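Local coordinates for protein phosphoribosylformylglycinamidine cyclo-ligase (Thermus thermophilus HB8, PDB 5AVM) that probably catalyses the ATP-dependent ring closure of formylglycinamidine ribonucleotide to 5-aminoimidazole ribonucleotide, a step of de novo purine biosynthesis, at residues B[104-109]-B[143-148]; B[194-199]-B[277-282]; B[61-66]-B[150-155]; B[173-178]-B[303-308]. One frame throughout, in Å; residues are numbered along the deposited sequence.

Interaction 1 (B[104-109]-B[143-148])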
loop_
_atom_site.group_PDB
_atom_site.type_symbol
_atom_site.label_atom_id
_atom_site.label_comp_id
_atom_site.label_asym_id
_atom_site.label_seq_id
_atom_site.Cartn_x
_atom_site.Cartn_y
_atom_site.Cartn_z
ATOM N N TYR B 104 -5.391 1.494 -1.231
ATOM C CA TYR B 104 -4.928 2.257 -2.388
ATOM C C TYR B 104 -5.454 1.654 -3.688
ATOM O O TYR B 104 -4.861 0.709 -4.211
ATOM C CB TYR B 104 -3.409 2.251 -2.459
ATOM C CG TYR B 104 -2.851 3.296 -3.392
ATOM C CD1 TYR B 104 -2.859 4.644 -3.030
ATOM C CD2 TYR B 104 -2.308 2.947 -4.629
ATOM C CE1 TYR B 104 -2.339 5.623 -3.868
ATOM C CE2 TYR B 104 -1.781 3.920 -5.486
ATOM C CZ TYR B 104 -1.801 5.260 -5.094
ATOM O OH TYR B 104 -1.282 6.243 -5.914
ATOM N N LEU B 105 -6.546 2.201 -4.219
ATOM C CA LEU B 105 -7.131 1.688 -5.463
ATOM C C LEU B 105 -6.608 2.426 -6.700
ATOM O O LEU B 105 -6.622 3.651 -6.740
ATOM C CB LEU B 105 -8.665 1.789 -5.401
ATOM C CG LEU B 105 -9.424 0.734 -4.580
ATOM C CD1 LEU B 105 -8.696 0.425 -3.283
ATOM C CD2 LEU B 105 -10.841 1.234 -4.296
ATOM N N ALA B 106 -6.149 1.682 -7.702
ATOM C CA ALA B 106 -5.622 2.289 -8.927
ATOM C C ALA B 106 -6.185 1.601 -10.173
ATOM O O ALA B 106 -6.226 0.374 -10.256
ATOM C CB ALA B 106 -4.099 2.218 -8.931
ATOM N N ALA B 107 -6.605 2.397 -11.150
ATOM C CA ALA B 107 -7.188 1.841 -12.365
ATOM C C ALA B 107 -6.895 2.680 -13.591
ATOM O O ALA B 107 -6.446 3.823 -13.482
ATOM C CB ALA B 107 -8.684 1.727 -12.197
ATOM N N SER B 108 -7.157 2.096 -14.758
ATOM C CA SER B 108 -6.975 2.787 -16.026
ATOM C C SER B 108 -7.950 3.958 -15.952
ATOM O O SER B 108 -7.624 5.094 -16.300
ATOM C CB SER B 108 -7.347 1.864 -17.187
ATOM O OG SER B 108 -7.289 2.547 -18.422
ATOM N N HIS B 109 -9.157 3.664 -15.483
ATOM C CA HIS B 109 -10.169 4.684 -15.319
ATOM C C HIS B 109 -11.079 4.345 -14.149
ATOM O O HIS B 109 -11.796 3.348 -14.166
ATOM C CB HIS B 109 -10.989 4.850 -16.594
ATOM C CG HIS B 109 -11.984 5.965 -16.511
ATOM N ND1 HIS B 109 -13.194 5.834 -15.865
ATOM C CD2 HIS B 109 -11.915 7.253 -16.921
ATOM C CE1 HIS B 109 -13.829 6.994 -15.879
ATOM N NE2 HIS B 109 -13.074 7.873 -16.514
ATOM N N GLY B 143 -1.879 5.454 -18.301
ATOM C CA GLY B 143 -0.590 5.241 -18.930
ATOM C C GLY B 143 0.149 4.080 -18.297
ATOM O O GLY B 143 1.190 3.647 -18.800
ATOM N N VAL B 144 -0.395 3.571 -17.194
ATOM C CA VAL B 144 0.204 2.447 -16.469
ATOM C C VAL B 144 -0.635 1.162 -16.552
ATOM O O VAL B 144 -0.090 0.058 -16.652
ATOM C CB VAL B 144 0.409 2.813 -14.963
ATOM C CG1 VAL B 144 0.905 1.602 -14.181
ATOM C CG2 VAL B 144 1.396 3.968 -14.834
ATOM N N TYR B 145 -1.959 1.324 -16.523
ATOM C CA TYR B 145 -2.891 0.204 -16.543
ATOM C C TYR B 145 -3.500 -0.169 -17.893
ATOM O O TYR B 145 -3.712 0.687 -18.752
ATOM C CB TYR B 145 -4.025 0.486 -15.552
ATOM C CG TYR B 145 -3.550 0.518 -14.127
ATOM C CD1 TYR B 145 -3.355 -0.666 -13.419
ATOM C CD2 TYR B 145 -3.205 1.726 -13.510
ATOM C CE1 TYR B 145 -2.823 -0.654 -12.133
ATOM C CE2 TYR B 145 -2.668 1.752 -12.220
ATOM C CZ TYR B 145 -2.477 0.554 -11.537
ATOM O OH TYR B 145 -1.930 0.552 -10.271
ATOM N N ARG B 146 -3.775 -1.464 -18.059
ATOM C CA ARG B 146 -4.407 -1.985 -19.265
ATOM C C ARG B 146 -5.818 -1.413 -19.215
ATOM O O ARG B 146 -6.339 -1.132 -18.134
ATOM C CB ARG B 146 -4.472 -3.520 -19.234
ATOM C CG ARG B 146 -3.140 -4.244 -19.435
ATOM C CD ARG B 146 -2.564 -3.937 -20.802
ATOM N NE ARG B 146 -1.368 -4.716 -21.126
ATOM C CZ ARG B 146 -0.670 -4.562 -22.249
ATOM N NH1 ARG B 146 -1.046 -3.661 -23.149
ATOM N NH2 ARG B 146 0.402 -5.308 -22.476
ATOM N N GLU B 147 -6.434 -1.233 -20.374
ATOM C CA GLU B 147 -7.779 -0.682 -20.432
ATOM C C GLU B 147 -8.729 -1.436 -19.520
ATOM O O GLU B 147 -8.738 -2.668 -19.512
ATOM C CB GLU B 147 -8.311 -0.746 -21.860
ATOM C CG GLU B 147 -9.727 -0.232 -22.007
ATOM C CD GLU B 147 -9.829 1.242 -21.699
ATOM O OE1 GLU B 147 -9.496 1.637 -20.561
ATOM O OE2 GLU B 147 -10.239 2.006 -22.599
ATOM N N GLY B 148 -9.526 -0.694 -18.755
ATOM C CA GLY B 148 -10.495 -1.304 -17.856
ATOM C C GLY B 148 -9.941 -2.035 -16.645
ATOM O O GLY B 148 -10.710 -2.535 -15.824
HETATM O O HOH W 1 -5.537 2.621 -20.136
#
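Tyr145 lays the face of its ring along the end of strand 97-107, against the backbone of Ala106 and Ala107, in the mixed four-stranded sheet of the N-terminal AIR synthase domain. The residue belongs to the loop that leads from strand 137-140 to strand 150-161. Its CG is turned away from the carbonyl carbon and beside the backbone N (chi1 -66°), which carries the ring back along the strand instead of out of the loop. Ala106 O lies 3.9 Å above the ring plane, offset toward the rim, and Ala107 N lies over the same face; Val144 CG1 of the same loop covers the opposite face, also near the rim. Where the ring ends, Ala106 CB packs 3.5 Å from Tyr145 CZ. The Tyr145 hydroxyl is hydrogen-bonded to Tyr145 OH of the second subunit, and the two rings meet with their planes at about 40°, which places the loop in the dimer interface. Farther along, Ser108 packs on the loop backbone in van der Waals contact: its CB sits 3.3 Å from Arg146 O, and its backbone N approaches Tyr145 CB at 3.6 Å, obliquely to the ring. The polar part begins at the serine hydroxyl. Glu147 points its first bond outward, but its chain bends at chi2 (65°) and brings OE1 near Ser108 OG; Gly148 N gives OE1 a weak bond. Ser108 OG lies 3.2 Å from Glu147 OE1 and 2.5 Å from a water, which in turn donates to Tyr145 O at 3.0 Å.

Interaction 2 (B[194-199]-B[277-282])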
loop_
_atom_site.group_PDB
_atom_site.type_symbol
_atom_site.label_atom_id
_atom_site.label_comp_id
_atom_site.label_asym_id
_atom_site.label_seq_id
_atom_site.Cartn_x
_atom_site.Cartn_y
_atom_site.Cartn_z
ATOM N N ARG B 194 -8.000 -17.585 -15.020
ATOM C CA ARG B 194 -8.604 -16.838 -16.120
ATOM C C ARG B 194 -8.267 -17.445 -17.476
ATOM O O ARG B 194 -9.047 -17.333 -18.424
ATOM C CB ARG B 194 -8.184 -15.365 -16.067
ATOM C CG ARG B 194 -8.796 -14.586 -14.895
ATOM C CD ARG B 194 -8.509 -13.092 -14.998
ATOM N NE ARG B 194 -9.172 -12.473 -16.148
ATOM C CZ ARG B 194 -8.550 -11.732 -17.062
ATOM N NH1 ARG B 194 -7.243 -11.515 -16.969
ATOM N NH2 ARG B 194 -9.232 -11.207 -18.071
ATOM N N LYS B 195 -7.110 -18.093 -17.561
ATOM C CA LYS B 195 -6.694 -18.747 -18.796
ATOM C C LYS B 195 -7.472 -20.047 -18.976
ATOM O O LYS B 195 -7.986 -20.333 -20.058
ATOM C CB LYS B 195 -5.203 -19.073 -18.764
ATOM C CG LYS B 195 -4.806 -20.184 -19.738
ATOM C CD LYS B 195 -3.327 -20.534 -19.646
ATOM C CE LYS B 195 -3.015 -21.822 -20.401
ATOM N NZ LYS B 195 -3.663 -23.019 -19.777
ATOM N N VAL B 196 -7.543 -20.836 -17.907
ATOM C CA VAL B 196 -8.246 -22.112 -17.937
ATOM C C VAL B 196 -9.750 -21.977 -18.225
ATOM O O VAL B 196 -10.305 -22.757 -19.002
ATOM C CB VAL B 196 -8.031 -22.883 -16.607
ATOM C CG1 VAL B 196 -8.995 -24.045 -16.505
ATOM C CG2 VAL B 196 -6.608 -23.397 -16.539
ATOM N N VAL B 197 -10.403 -20.993 -17.609
ATOM C CA VAL B 197 -11.835 -20.790 -17.821
ATOM C C VAL B 197 -12.144 -19.836 -18.978
ATOM O O VAL B 197 -13.309 -19.573 -19.277
ATOM C CB VAL B 197 -12.530 -20.243 -16.546
ATOM C CG1 VAL B 197 -12.304 -21.195 -15.390
ATOM C CG2 VAL B 197 -12.015 -18.855 -16.217
ATOM N N ALA B 198 -11.101 -19.325 -19.625
ATOM C CA ALA B 198 -11.261 -18.393 -20.739
ATOM C C ALA B 198 -12.182 -18.941 -21.822
ATOM O O ALA B 198 -11.791 -19.825 -22.592
ATOM C CB ALA B 198 -9.905 -18.072 -21.336
ATOM N N GLY B 199 -13.402 -18.411 -21.879
ATOM C CA GLY B 199 -14.349 -18.856 -22.887
ATOM C C GLY B 199 -15.498 -19.715 -22.386
ATOM O O GLY B 199 -16.336 -20.142 -23.180
ATOM N N PRO B 277 -9.764 -29.530 -8.710
ATOM C CA PRO B 277 -9.545 -30.610 -9.676
ATOM C C PRO B 277 -10.289 -30.359 -10.980
ATOM O O PRO B 277 -9.915 -30.878 -12.030
ATOM C CB PRO B 277 -10.043 -31.843 -8.931
ATOM C CG PRO B 277 -11.104 -31.290 -8.024
ATOM C CD PRO B 277 -10.463 -30.035 -7.512
ATOM N N TYR B 278 -11.344 -29.553 -10.898
ATOM C CA TYR B 278 -12.140 -29.197 -12.064
ATOM C C TYR B 278 -11.282 -28.318 -12.971
ATOM O O TYR B 278 -11.141 -28.582 -14.162
ATOM C CB TYR B 278 -13.391 -28.431 -11.639
ATOM C CG TYR B 278 -14.226 -27.993 -12.810
ATOM C CD1 TYR B 278 -14.827 -28.930 -13.648
ATOM C CD2 TYR B 278 -14.365 -26.642 -13.123
ATOM C CE1 TYR B 278 -15.540 -28.534 -14.773
ATOM C CE2 TYR B 278 -15.076 -26.234 -14.246
ATOM C CZ TYR B 278 -15.656 -27.184 -15.066
ATOM O OH TYR B 278 -16.334 -26.789 -16.192
ATOM N N LEU B 279 -10.709 -27.265 -12.399
ATOM C CA LEU B 279 -9.848 -26.366 -13.154
ATOM C C LEU B 279 -8.711 -27.209 -13.718
ATOM O O LEU B 279 -8.406 -27.160 -14.906
ATOM C CB LEU B 279 -9.284 -25.285 -12.228
ATOM C CG LEU B 279 -10.312 -24.371 -11.563
ATOM C CD1 LEU B 279 -9.639 -23.505 -10.513
ATOM C CD2 LEU B 279 -10.990 -23.529 -12.627
ATOM N N GLN B 280 -8.094 -27.985 -12.840
ATOM C CA GLN B 280 -6.995 -28.867 -13.198
ATOM C C GLN B 280 -7.326 -29.676 -14.452
ATOM O O GLN B 280 -6.575 -29.664 -15.428
ATOM C CB GLN B 280 -6.715 -29.798 -12.018
ATOM C CG GLN B 280 -5.748 -30.929 -12.269
ATOM C CD GLN B 280 -5.514 -31.744 -11.011
ATOM O OE1 GLN B 280 -6.443 -31.996 -10.243
ATOM N NE2 GLN B 280 -4.275 -32.167 -10.799
ATOM N N ARG B 281 -8.461 -30.369 -14.425
ATOM C CA ARG B 281 -8.899 -31.187 -15.552
ATOM C C ARG B 281 -9.147 -30.355 -16.809
ATOM O O ARG B 281 -8.691 -30.713 -17.897
ATOM C CB ARG B 281 -10.182 -31.938 -15.189
ATOM C CG ARG B 281 -10.035 -33.443 -15.009
ATOM C CD ARG B 281 -11.402 -34.071 -14.762
ATOM N NE ARG B 281 -12.345 -33.681 -15.805
ATOM C CZ ARG B 281 -13.598 -33.295 -15.581
ATOM N NH1 ARG B 281 -14.067 -33.250 -14.336
ATOM N NH2 ARG B 281 -14.376 -32.935 -16.603
ATOM N N LEU B 282 -9.878 -29.250 -16.653
ATOM C CA LEU B 282 -10.212 -28.361 -17.766
ATOM C C LEU B 282 -8.960 -27.777 -18.400
ATOM O O LEU B 282 -8.833 -27.730 -19.627
ATOM C CB LEU B 282 -11.117 -27.226 -17.283
ATOM C CG LEU B 282 -11.616 -26.220 -18.324
ATOM C CD1 LEU B 282 -12.583 -26.896 -19.278
ATOM C CD2 LEU B 282 -12.300 -25.063 -17.621
#
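Val196 turns CG1 opposite its backbone N (chi1 167°), and Leu282 does the same with CG (chi1 -178°), which turns the two side chains toward each other to meet at a slant. Leu282 CD2 does most of the touching: it rests 3.6 Å from Val196 CG1 and 3.3 Å from Val196 O, near the end of helix 190-196. One turn back along helix 275-283, Leu279 reaches with its own CD2 to Val197 CG1 at 3.8 Å. Val196 CG1 thus settles between the two leucines, also lying 3.6 Å from Leu279 O. No hydrogen bond crosses the contact; branched methyls and backbone carbonyls supply it all. Cutting Leu282 back to an alanine is likely to strip Val196 CG1 and Val196 O of their CD2 cover and open a gap at the partly exposed side of the seam. Within the C-terminal AIR synthase domain, the contact joins the C-terminal end of helix 190-196, and the turn that follows it, to helix 275-283. Val197 is backed by Leu213 and Leu217 of helix 213-218, and Val196 also touches Ile285, beyond the end of helix 275-283. Arg194, on helix 190-196, forms a salt bridge with Glu72 and packs on Leu68 and Leu69 of helix 66-72.

Interaction 3 (B[61-66]-B[150-155]). With SO4 (sulfate ion), chain L.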
loop_
_atom_site.group_PDB
_atom_site.type_symbol
_atom_site.label_atom_id
_atom_site.label_comp_id
_atom_site.label_asym_id
_atom_site.label_seq_id
_atom_site.Cartn_x
_atom_site.Cartn_y
_atom_site.Cartn_z
ATOM N N ASP B 61 -1.099 -5.901 1.138
ATOM C CA ASP B 61 -1.438 -6.920 0.135
ATOM C C ASP B 61 -2.221 -6.338 -1.017
ATOM O O ASP B 61 -2.609 -5.178 -0.989
ATOM C CB ASP B 61 -2.309 -8.025 0.754
ATOM C CG ASP B 61 -1.554 -8.909 1.717
ATOM O OD1 ASP B 61 -0.671 -9.663 1.266
ATOM O OD2 ASP B 61 -1.843 -8.859 2.928
ATOM N N GLY B 62 -2.466 -7.176 -2.015
ATOM C CA GLY B 62 -3.237 -6.772 -3.173
ATOM C C GLY B 62 -4.223 -7.881 -3.477
ATOM O O GLY B 62 -3.969 -9.035 -3.140
ATOM N N VAL B 63 -5.353 -7.549 -4.091
ATOM C CA VAL B 63 -6.340 -8.569 -4.427
ATOM C C VAL B 63 -5.711 -9.508 -5.457
ATOM O O VAL B 63 -5.762 -10.735 -5.318
ATOM C CB VAL B 63 -7.639 -7.926 -4.998
ATOM C CG1 VAL B 63 -8.579 -8.995 -5.520
ATOM C CG2 VAL B 63 -8.343 -7.126 -3.909
ATOM N N GLY B 64 -5.090 -8.928 -6.477
ATOM C CA GLY B 64 -4.461 -9.734 -7.509
ATOM C C GLY B 64 -5.285 -9.780 -8.783
ATOM O O GLY B 64 -6.259 -9.053 -8.912
ATOM N N THR B 65 -4.898 -10.640 -9.716
ATOM C CA THR B 65 -5.603 -10.769 -10.982
ATOM C C THR B 65 -7.056 -11.204 -10.797
ATOM O O THR B 65 -7.874 -11.070 -11.713
ATOM C CB THR B 65 -4.851 -11.743 -11.914
ATOM O OG1 THR B 65 -3.627 -11.127 -12.339
ATOM C CG2 THR B 65 -5.683 -12.099 -13.132
ATOM N N LYS B 66 -7.389 -11.717 -9.614
ATOM C CA LYS B 66 -8.767 -12.124 -9.348
ATOM C C LYS B 66 -9.672 -10.959 -9.708
ATOM O O LYS B 66 -10.822 -11.151 -10.092
ATOM C CB LYS B 66 -8.971 -12.463 -7.870
ATOM C CG LYS B 66 -10.390 -12.907 -7.529
ATOM C CD LYS B 66 -10.442 -13.528 -6.140
ATOM C CE LYS B 66 -11.781 -14.207 -5.869
ATOM N NZ LYS B 66 -11.722 -15.012 -4.606
ATOM N N TRP B 150 -7.863 -2.686 -12.996
ATOM C CA TRP B 150 -7.812 -2.120 -11.649
ATOM C C TRP B 150 -6.823 -2.903 -10.796
ATOM O O TRP B 150 -6.547 -4.068 -11.064
ATOM C CB TRP B 150 -9.171 -2.226 -10.957
ATOM C CG TRP B 150 -10.184 -1.184 -11.299
ATOM C CD1 TRP B 150 -10.921 -1.085 -12.444
ATOM C CD2 TRP B 150 -10.605 -0.106 -10.454
ATOM N NE1 TRP B 150 -11.778 -0.014 -12.362
ATOM C CE2 TRP B 150 -11.603 0.604 -11.151
ATOM C CE3 TRP B 150 -10.234 0.328 -9.169
ATOM C CZ2 TRP B 150 -12.232 1.727 -10.610
ATOM C CZ3 TRP B 150 -10.862 1.444 -8.632
ATOM C CH2 TRP B 150 -11.849 2.129 -9.351
ATOM N N ASP B 151 -6.306 -2.261 -9.758
ATOM C CA ASP B 151 -5.387 -2.909 -8.833
ATOM C C ASP B 151 -5.898 -2.513 -7.456
ATOM O O ASP B 151 -5.941 -1.334 -7.105
ATOM C CB ASP B 151 -3.956 -2.410 -9.021
ATOM C CG ASP B 151 -2.946 -3.234 -8.241
ATOM O OD1 ASP B 151 -3.306 -3.769 -7.179
ATOM O OD2 ASP B 151 -1.785 -3.339 -8.678
ATOM N N ILE B 152 -6.301 -3.510 -6.684
ATOM C CA ILE B 152 -6.835 -3.279 -5.359
ATOM C C ILE B 152 -5.816 -3.755 -4.331
ATOM O O ILE B 152 -5.569 -4.954 -4.192
ATOM C CB ILE B 152 -8.166 -4.039 -5.205
ATOM C CG1 ILE B 152 -9.101 -3.631 -6.351
ATOM C CG2 ILE B 152 -8.788 -3.762 -3.843
ATOM C CD1 ILE B 152 -10.360 -4.451 -6.452
ATOM N N ALA B 153 -5.212 -2.794 -3.635
ATOM C CA ALA B 153 -4.209 -3.077 -2.616
ATOM C C ALA B 153 -4.618 -2.404 -1.322
ATOM O O ALA B 153 -5.523 -1.577 -1.309
ATOM C CB ALA B 153 -2.859 -2.569 -3.059
ATOM N N GLY B 154 -3.956 -2.766 -0.229
ATOM C CA GLY B 154 -4.284 -2.176 1.052
ATOM C C GLY B 154 -3.257 -2.501 2.113
ATOM O O GLY B 154 -2.233 -3.130 1.834
ATOM N N THR B 155 -3.522 -2.059 3.335
ATOM C CA THR B 155 -2.616 -2.314 4.449
ATOM C C THR B 155 -3.400 -2.501 5.738
ATOM O O THR B 155 -4.322 -1.737 6.017
ATOM C CB THR B 155 -1.619 -1.154 4.631
ATOM O OG1 THR B 155 -0.728 -1.133 3.514
ATOM C CG2 THR B 155 -0.801 -1.331 5.909
HETATM S S SO4 L . -2.669 -13.825 -9.131
HETATM O O1 SO4 L . -2.810 -13.789 -10.595
HETATM O O2 SO4 L . -2.212 -12.502 -8.640
HETATM O O3 SO4 L . -3.969 -14.152 -8.518
HETATM O O4 SO4 L . -1.687 -14.863 -8.763
HETATM O O HOH W 2 -5.195 -6.326 -6.936
#
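Asp61 and Gly154 form a hydrogen-bonded antiparallel pair joining strand 54-62, outermost in the mixed four-stranded sheet of the N-terminal AIR synthase domain, to strand 150-161: Asp61 N donates to Gly154 O at 3.1 Å and Gly154 N to Asp61 O at 2.9 Å. A third backbone bond follows where the first strand ends, Val63 N to Ile152 O, short at 2.6 Å and nearly straight (160°). In between, Gly62 and Ala153 are a non-hydrogen-bonded pair, closed by CA-H...O contacts from Gly62 CA to Ile152 O and from Ala153 CA to Asp61 O. The apolar part is a single pair. The Val63 and Ile152 side chains run alongside each other in one direction, with Val63 CG2 pressed 3.4 Å from both Ile152 CB and Ile152 CG2; Leu83 of helix 79-92 packs on both. A water extends the ladder, accepting from Gly64 N at 2.6 Å and from Ile152 N at 3.0 Å. Asp151 is hydrogen-bonded through OD1 to Tyr104 OH and through OD2 to Tyr145 OH of the second subunit. The chemistry changes along the chain: main-chain bonds hold the sheet, whereas beyond the strand the turn offers one backbone N-H, of Thr65, weakly to a sulfate probably from the crystallisation liquor, which Gly189 N and Tyr190 N also hold.

Interaction 4 (B[173-178]-B[303-308])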
loop_
_atom_site.group_PDB
_atom_site.type_symbol
_atom_site.label_atom_id
_atom_site.label_comp_id
_atom_site.label_asym_id
_atom_site.label_seq_id
_atom_site.Cartn_x
_atom_site.Cartn_y
_atom_site.Cartn_z
ATOM N N GLU B 173 10.490 -30.062 16.504
ATOM C CA GLU B 173 10.235 -31.253 15.706
ATOM C C GLU B 173 9.166 -32.101 16.379
ATOM O O GLU B 173 9.265 -32.411 17.568
ATOM C CB GLU B 173 11.501 -32.089 15.548
ATOM C CG GLU B 173 11.292 -33.310 14.664
ATOM C CD GLU B 173 12.319 -34.398 14.905
ATOM O OE1 GLU B 173 13.533 -34.110 14.805
ATOM O OE2 GLU B 173 11.907 -35.544 15.193
ATOM N N GLY B 174 8.144 -32.469 15.612
ATOM C CA GLY B 174 7.074 -33.279 16.159
ATOM C C GLY B 174 5.741 -32.562 16.205
ATOM O O GLY B 174 4.715 -33.151 16.554
ATOM N N ASP B 175 5.742 -31.281 15.862
ATOM C CA ASP B 175 4.497 -30.532 15.868
ATOM C C ASP B 175 3.515 -31.108 14.861
ATOM O O ASP B 175 3.902 -31.761 13.889
ATOM C CB ASP B 175 4.732 -29.058 15.526
ATOM C CG ASP B 175 5.308 -28.276 16.681
ATOM O OD1 ASP B 175 4.964 -28.595 17.843
ATOM O OD2 ASP B 175 6.087 -27.333 16.424
ATOM N N ALA B 176 2.239 -30.852 15.107
ATOM C CA ALA B 176 1.181 -31.295 14.220
ATOM C C ALA B 176 0.868 -30.158 13.238
ATOM O O ALA B 176 0.996 -28.977 13.572
ATOM C CB ALA B 176 -0.062 -31.643 15.032
ATOM N N LEU B 177 0.476 -30.517 12.021
ATOM C CA LEU B 177 0.123 -29.523 11.024
ATOM C C LEU B 177 -1.398 -29.500 10.963
ATOM O O LEU B 177 -2.027 -30.455 10.512
ATOM C CB LEU B 177 0.701 -29.891 9.654
ATOM C CG LEU B 177 2.206 -30.152 9.554
ATOM C CD1 LEU B 177 2.580 -30.330 8.105
ATOM C CD2 LEU B 177 2.987 -29.000 10.148
ATOM N N LEU B 178 -1.988 -28.412 11.443
ATOM C CA LEU B 178 -3.437 -28.263 11.453
ATOM C C LEU B 178 -3.823 -27.236 10.394
ATOM O O LEU B 178 -3.433 -26.074 10.464
ATOM C CB LEU B 178 -3.889 -27.804 12.840
ATOM C CG LEU B 178 -5.351 -27.921 13.281
ATOM C CD1 LEU B 178 -5.395 -27.690 14.779
ATOM C CD2 LEU B 178 -6.248 -26.922 12.557
ATOM N N VAL B 303 1.247 -24.836 13.011
ATOM C CA VAL B 303 2.289 -25.703 13.536
ATOM C C VAL B 303 2.222 -25.548 15.051
ATOM O O VAL B 303 2.437 -24.461 15.586
ATOM C CB VAL B 303 3.674 -25.274 13.027
ATOM C CG1 VAL B 303 4.705 -26.326 13.383
ATOM C CG2 VAL B 303 3.626 -25.046 11.525
ATOM N N LEU B 304 1.909 -26.637 15.740
ATOM C CA LEU B 304 1.777 -26.610 17.188
ATOM C C LEU B 304 1.942 -28.010 17.785
ATOM O O LEU B 304 1.876 -29.009 17.062
ATOM C CB LEU B 304 0.392 -26.051 17.553
ATOM C CG LEU B 304 -0.848 -26.604 16.817
ATOM C CD1 LEU B 304 -0.905 -28.115 16.875
ATOM C CD2 LEU B 304 -2.097 -26.033 17.444
ATOM N N PRO B 305 2.166 -28.101 19.115
ATOM C CA PRO B 305 2.326 -29.402 19.779
ATOM C C PRO B 305 1.153 -30.324 19.433
ATOM O O PRO B 305 0.055 -29.849 19.146
ATOM C CB PRO B 305 2.355 -29.021 21.256
ATOM C CG PRO B 305 3.068 -27.715 21.229
ATOM C CD PRO B 305 2.399 -27.001 20.069
ATOM N N GLN B 306 1.377 -31.633 19.461
ATOM C CA GLN B 306 0.313 -32.575 19.122
ATOM C C GLN B 306 -0.955 -32.419 19.967
ATOM O O GLN B 306 -2.063 -32.467 19.435
ATOM C CB GLN B 306 0.821 -34.014 19.224
ATOM C CG GLN B 306 -0.199 -35.049 18.766
ATOM C CD GLN B 306 -0.443 -35.022 17.260
ATOM O OE1 GLN B 306 -1.568 -35.232 16.800
ATOM N NE2 GLN B 306 0.614 -34.778 16.488
ATOM N N GLU B 307 -0.800 -32.224 21.273
ATOM C CA GLU B 307 -1.956 -32.077 22.158
ATOM C C GLU B 307 -2.783 -30.838 21.864
ATOM O O GLU B 307 -4.002 -30.845 22.047
ATOM C CB GLU B 307 -1.509 -32.040 23.625
ATOM C CG GLU B 307 -2.654 -31.913 24.654
ATOM C CD GLU B 307 -2.964 -30.469 25.058
ATOM O OE1 GLU B 307 -3.408 -29.679 24.199
ATOM O OE2 GLU B 307 -2.763 -30.126 26.243
ATOM N N ALA B 308 -2.116 -29.776 21.418
ATOM C CA ALA B 308 -2.785 -28.512 21.116
ATOM C C ALA B 308 -3.760 -28.651 19.957
ATOM O O ALA B 308 -4.864 -28.109 19.999
ATOM C CB ALA B 308 -1.753 -27.428 20.817
#
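Ala176 and Leu304 make the hydrogen-bonded antiparallel pair that ties strand 176-181 to the end of strand 298-304 in the C-terminal AIR synthase domain. Ala176 N donates to Leu304 O at 2.7 Å (160°), while the return bond from Leu304 N to Ala176 O is long and weak. The dense part lies around Asp175. Its CB meets Val303 CG1 at 3.5 Å, the two side chains crossing at about a right angle. With CG opposite the carbonyl carbon (chi1 -77°), OD1 sits 3.1 Å from Leu304 C, against the peptide that joins Leu304 to Pro305, where proline N has no hydrogen to give. OD2 instead takes bonds from outside, with His239 ND1 and Arg172 N. Without the carboxylate of Asp175, as with an alanine here, His239 ND1 and Arg172 N would probably lose their shared partner and the Leu304-Pro305 peptide its cover. The other side is looser. Leu304 CD1 reaches Ala176 CB only at 4.1 Å, and the partly exposed Gln306 bends at chi2 (70°) to lay NE2 3.5 Å from that methyl, a contact without a bond. Pro305, in the N-cap position, turns the strand into helix 306-313. This helix covers one face of the sheet through Ala309, which touches Ala176 and Leu304; on the other face Leu177 packs on strand 261-265, and strand 319-326 flanks strand 176-181 on the side away from Leu304.

Overall arrangement
Interactions 1 and 3 share one sheet: strands 97-107 and 150-161 are neighbours in it, joined where Asp151 N probably hydrogen-bonds to Ala106 O (2.7 Å), and interaction 1 is nested inside the loop that interaction 3 closes. Both reach the second subunit, but interaction 3 is buried and built on backbone bonds, whereas interaction 1 mixes a buried ring and a water-linked serine with an exposed glutamate and glycine at its outer end. Interactions 2 and 4 lie in the C-terminal domain: the first without any hydrogen bond, mostly methyl packing at a helix end, the second a strand pair with a buried carboxylate. Arg194 against Thr65 lets interaction 2 touch interaction 3, while interactions 1 and 4 have centres about 45 Å apart.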